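Local coordinates for replication protein (Sphinx1.76-related DNA, PDB 6H24) that probably initiates replication of its plasmid-like DNA as a Rep-type initiator, of which this chain is the N-terminal winged-helix (WH1) domain, at residues 38-50 / 107-121. Residues are numbered along the deposited sequence; the frame is centred on the assembly and turned at random.
Sequences GINANDPLTVHAS and ATVEIIFAPAVVPLI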
# COMPACT_ATOMS: atom_id res chain seq x y z
N GLY A 38 -13.55 0.39 12.93
CA GLY A 38 -13.13 1.62 12.29
C GLY A 38 -12.31 1.35 11.05
O GLY A 38 -11.91 0.22 10.77
N ILE A 39 -12.05 2.41 10.30
CA ILE A 39 -11.29 2.34 9.06
C ILE A 39 -9.97 3.07 9.27
O ILE A 39 -9.95 4.27 9.59
CB ILE A 39 -12.07 2.89 7.87
CG1 ILE A 39 -13.35 2.06 7.70
CG2 ILE A 39 -11.24 2.85 6.59
CD1 ILE A 39 -14.22 2.48 6.55
N ASN A 40 -8.87 2.35 9.08
CA ASN A 40 -7.54 2.91 9.28
C ASN A 40 -6.57 2.18 8.34
O ASN A 40 -6.96 1.27 7.61
CB ASN A 40 -7.11 2.80 10.75
CG ASN A 40 -7.09 1.36 11.24
OD1 ASN A 40 -6.31 0.55 10.77
ND2 ASN A 40 -7.95 1.05 12.21
N ALA A 41 -5.31 2.59 8.37
CA ALA A 41 -4.32 2.07 7.43
C ALA A 41 -3.69 0.76 7.88
O ALA A 41 -2.79 0.26 7.20
CB ALA A 41 -3.22 3.11 7.20
N ASN A 42 -4.14 0.18 9.00
CA ASN A 42 -3.56 -1.05 9.51
C ASN A 42 -4.49 -2.25 9.48
O ASN A 42 -4.01 -3.37 9.26
CB ASN A 42 -3.10 -0.85 10.96
CG ASN A 42 -1.65 -0.48 11.06
OD1 ASN A 42 -0.77 -1.35 11.00
ND2 ASN A 42 -1.37 0.81 11.17
N ASP A 43 -5.78 -2.06 9.68
CA ASP A 43 -6.66 -3.19 10.00
C ASP A 43 -7.43 -3.64 8.77
O ASP A 43 -8.06 -2.80 8.12
CB ASP A 43 -7.64 -2.80 11.10
CG ASP A 43 -6.96 -2.45 12.41
OD1 ASP A 43 -5.80 -2.87 12.60
OD2 ASP A 43 -7.58 -1.75 13.23
N PRO A 44 -7.43 -4.93 8.44
CA PRO A 44 -8.22 -5.37 7.28
C PRO A 44 -9.71 -5.21 7.50
O PRO A 44 -10.23 -5.40 8.60
CB PRO A 44 -7.85 -6.86 7.14
CG PRO A 44 -6.56 -7.01 7.82
CD PRO A 44 -6.59 -6.02 8.96
N LEU A 45 -10.38 -4.90 6.40
CA LEU A 45 -11.83 -4.78 6.35
C LEU A 45 -12.38 -5.95 5.55
O LEU A 45 -11.92 -6.21 4.44
CB LEU A 45 -12.22 -3.46 5.70
CG LEU A 45 -11.73 -2.21 6.42
CD1 LEU A 45 -11.97 -0.98 5.58
CD2 LEU A 45 -12.45 -2.09 7.75
N THR A 46 -13.36 -6.65 6.12
CA THR A 46 -13.96 -7.79 5.46
C THR A 46 -15.16 -7.36 4.62
O THR A 46 -15.92 -6.46 5.01
CB THR A 46 -14.38 -8.84 6.49
OG1 THR A 46 -13.23 -9.32 7.20
CG2 THR A 46 -15.08 -10.03 5.82
N VAL A 47 -15.31 -7.98 3.46
CA VAL A 47 -16.49 -7.85 2.61
C VAL A 47 -17.00 -9.24 2.28
O VAL A 47 -16.24 -10.09 1.80
CB VAL A 47 -16.20 -7.07 1.31
CG1 VAL A 47 -17.44 -7.06 0.41
CG2 VAL A 47 -15.75 -5.65 1.62
N HIS A 48 -18.28 -9.48 2.55
CA HIS A 48 -18.93 -10.74 2.25
C HIS A 48 -19.66 -10.66 0.92
O HIS A 48 -20.35 -9.68 0.64
CB HIS A 48 -19.94 -11.11 3.34
CG HIS A 48 -19.32 -11.53 4.64
ND1 HIS A 48 -18.71 -10.64 5.50
CD2 HIS A 48 -19.23 -12.74 5.23
CE1 HIS A 48 -18.26 -11.30 6.55
NE2 HIS A 48 -18.56 -12.57 6.41
N ALA A 49 -19.51 -11.70 0.10
CA ALA A 49 -20.34 -11.78 -1.10
C ALA A 49 -21.82 -11.72 -0.75
O ALA A 49 -22.62 -11.18 -1.52
CB ALA A 49 -20.03 -13.06 -1.88
N SER A 50 -22.20 -12.26 0.41
CA SER A 50 -23.59 -12.21 0.84
C SER A 50 -24.06 -10.77 1.00
O SER A 50 -25.21 -10.44 0.68
CB SER A 50 -23.77 -12.97 2.15
OG SER A 50 -22.86 -12.50 3.14
N ALA A 107 -16.43 -17.18 0.66
CA ALA A 107 -16.89 -16.13 -0.24
C ALA A 107 -16.75 -14.75 0.41
O ALA A 107 -17.69 -13.95 0.43
CB ALA A 107 -18.33 -16.36 -0.67
N THR A 108 -15.55 -14.48 0.93
CA THR A 108 -15.22 -13.20 1.54
C THR A 108 -13.91 -12.69 0.97
O THR A 108 -13.04 -13.47 0.56
CB THR A 108 -15.11 -13.31 3.07
OG1 THR A 108 -14.05 -14.21 3.41
CG2 THR A 108 -16.40 -13.85 3.65
N VAL A 109 -13.77 -11.37 0.95
CA VAL A 109 -12.53 -10.70 0.59
C VAL A 109 -12.15 -9.75 1.73
O VAL A 109 -12.94 -9.48 2.64
CB VAL A 109 -12.63 -9.95 -0.75
CG1 VAL A 109 -12.96 -10.92 -1.89
CG2 VAL A 109 -13.65 -8.85 -0.67
N GLU A 110 -10.91 -9.26 1.68
CA GLU A 110 -10.37 -8.38 2.70
C GLU A 110 -9.54 -7.31 2.01
O GLU A 110 -8.80 -7.61 1.07
CB GLU A 110 -9.46 -9.13 3.68
CG GLU A 110 -10.14 -9.88 4.78
CD GLU A 110 -9.14 -10.36 5.81
OE1 GLU A 110 -7.94 -10.00 5.69
OE2 GLU A 110 -9.53 -11.10 6.72
N ILE A 111 -9.62 -6.07 2.49
CA ILE A 111 -8.79 -5.00 1.95
C ILE A 111 -8.29 -4.13 3.09
O ILE A 111 -8.91 -4.05 4.15
CB ILE A 111 -9.53 -4.12 0.91
CG1 ILE A 111 -10.70 -3.35 1.53
CG2 ILE A 111 -10.04 -4.98 -0.25
CD1 ILE A 111 -11.32 -2.34 0.58
N ILE A 112 -7.15 -3.49 2.88
CA ILE A 112 -6.68 -2.40 3.73
C ILE A 112 -6.50 -1.16 2.87
O ILE A 112 -5.77 -1.21 1.87
CB ILE A 112 -5.38 -2.73 4.46
CG1 ILE A 112 -5.47 -4.07 5.20
CG2 ILE A 112 -5.06 -1.61 5.45
CD1 ILE A 112 -4.20 -4.43 5.98
N PHE A 113 -7.13 -0.06 3.26
CA PHE A 113 -6.94 1.18 2.52
C PHE A 113 -5.56 1.77 2.80
O PHE A 113 -5.04 1.70 3.92
CB PHE A 113 -8.02 2.19 2.89
CG PHE A 113 -9.36 1.86 2.32
CD1 PHE A 113 -9.60 2.02 0.97
CD2 PHE A 113 -10.38 1.37 3.12
CE1 PHE A 113 -10.83 1.71 0.42
CE2 PHE A 113 -11.61 1.06 2.58
CZ PHE A 113 -11.85 1.24 1.24
N ALA A 114 -4.99 2.39 1.77
CA ALA A 114 -3.74 3.11 1.91
C ALA A 114 -3.94 4.34 2.78
O ALA A 114 -5.03 4.91 2.83
CB ALA A 114 -3.21 3.52 0.54
N PRO A 115 -2.89 4.79 3.47
CA PRO A 115 -3.10 5.89 4.44
C PRO A 115 -3.55 7.20 3.82
O PRO A 115 -4.26 7.96 4.48
CB PRO A 115 -1.73 6.03 5.14
CG PRO A 115 -0.74 5.31 4.25
CD PRO A 115 -1.52 4.24 3.52
N ALA A 116 -3.20 7.48 2.57
CA ALA A 116 -3.66 8.73 1.96
C ALA A 116 -5.16 8.73 1.73
O ALA A 116 -5.79 9.80 1.71
CB ALA A 116 -2.94 8.96 0.63
N VAL A 117 -5.75 7.55 1.55
CA VAL A 117 -7.17 7.43 1.24
C VAL A 117 -8.03 7.43 2.50
O VAL A 117 -9.16 7.94 2.48
CB VAL A 117 -7.38 6.15 0.41
CG1 VAL A 117 -8.86 5.88 0.19
CG2 VAL A 117 -6.65 6.27 -0.93
N VAL A 118 -7.49 6.90 3.60
CA VAL A 118 -8.28 6.76 4.83
C VAL A 118 -9.04 8.04 5.20
O VAL A 118 -10.23 7.95 5.52
CB VAL A 118 -7.38 6.26 5.97
CG1 VAL A 118 -8.10 6.37 7.29
CG2 VAL A 118 -6.93 4.82 5.73
N PRO A 119 -8.43 9.23 5.20
CA PRO A 119 -9.17 10.43 5.63
C PRO A 119 -10.25 10.87 4.65
O PRO A 119 -11.10 11.69 5.02
CB PRO A 119 -8.09 11.51 5.75
CG PRO A 119 -6.91 11.00 5.01
CD PRO A 119 -7.00 9.51 4.95
N LEU A 120 -10.25 10.34 3.44
CA LEU A 120 -11.24 10.68 2.42
C LEU A 120 -12.27 9.58 2.21
O LEU A 120 -13.01 9.63 1.22
CB LEU A 120 -10.53 11.00 1.10
CG LEU A 120 -9.74 12.31 1.11
CD1 LEU A 120 -8.76 12.38 -0.05
CD2 LEU A 120 -10.68 13.50 1.09
N ILE A 121 -12.36 8.61 3.12
CA ILE A 121 -13.29 7.50 2.91
C ILE A 121 -14.74 8.00 2.88
O ILE A 121 -15.55 7.51 2.10
CB ILE A 121 -13.08 6.42 3.99
CG1 ILE A 121 -11.86 5.57 3.65
CG2 ILE A 121 -14.29 5.50 4.07
CD1 ILE A 121 -12.08 4.59 2.50
O HOH W 1 -8.55 0.03 5.82
O HOH W 2 -2.43 0.75 4.45
O HOH W 3 -20.40 -14.20 1.62
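I112 packs against A41 and P44 in the loop that leads into strand 45-48, which pairs antiparallel with strand 108-113, the central strand of the three-stranded sheet in this winged-helix (WH1) domain. The pairing rests on L45–I111 and V47–V109, both hydrogen-bonded pairs; L45 N reaches I111 O at 2.8 Å with an N-H...O angle of 166°. Just before L45, residues 40-44 bow out around I112, whose chi1 of -52° sets CG2 anti to the backbone N and within 3.4 Å of A41 O, while CG1 carries CD1 alongside P44 CG. Water 1 spans the bowed part, donating to N40 O and accepting from F113 N. On the face of L45 and V47, L45 CD1 meets the edge of the F113 ring, 3.6 Å from CE2. From the loop, I39 CG2 approaches F113 CD2 obliquely at 3.9 Å. On the face of T46 and H48, E110 extends beside P44, and its OE2 forms a salt bridge with R85 of the second subunit. Replacing E110 by an alanine removes this carboxylate and is likely to leave that arginine without its charged mate and P44 CB less covered. At the far end, T108 CG2 sits over one face of the H48 imidazole, 3.8 Å from the centroid and 27° off the normal, a CH-pi contact.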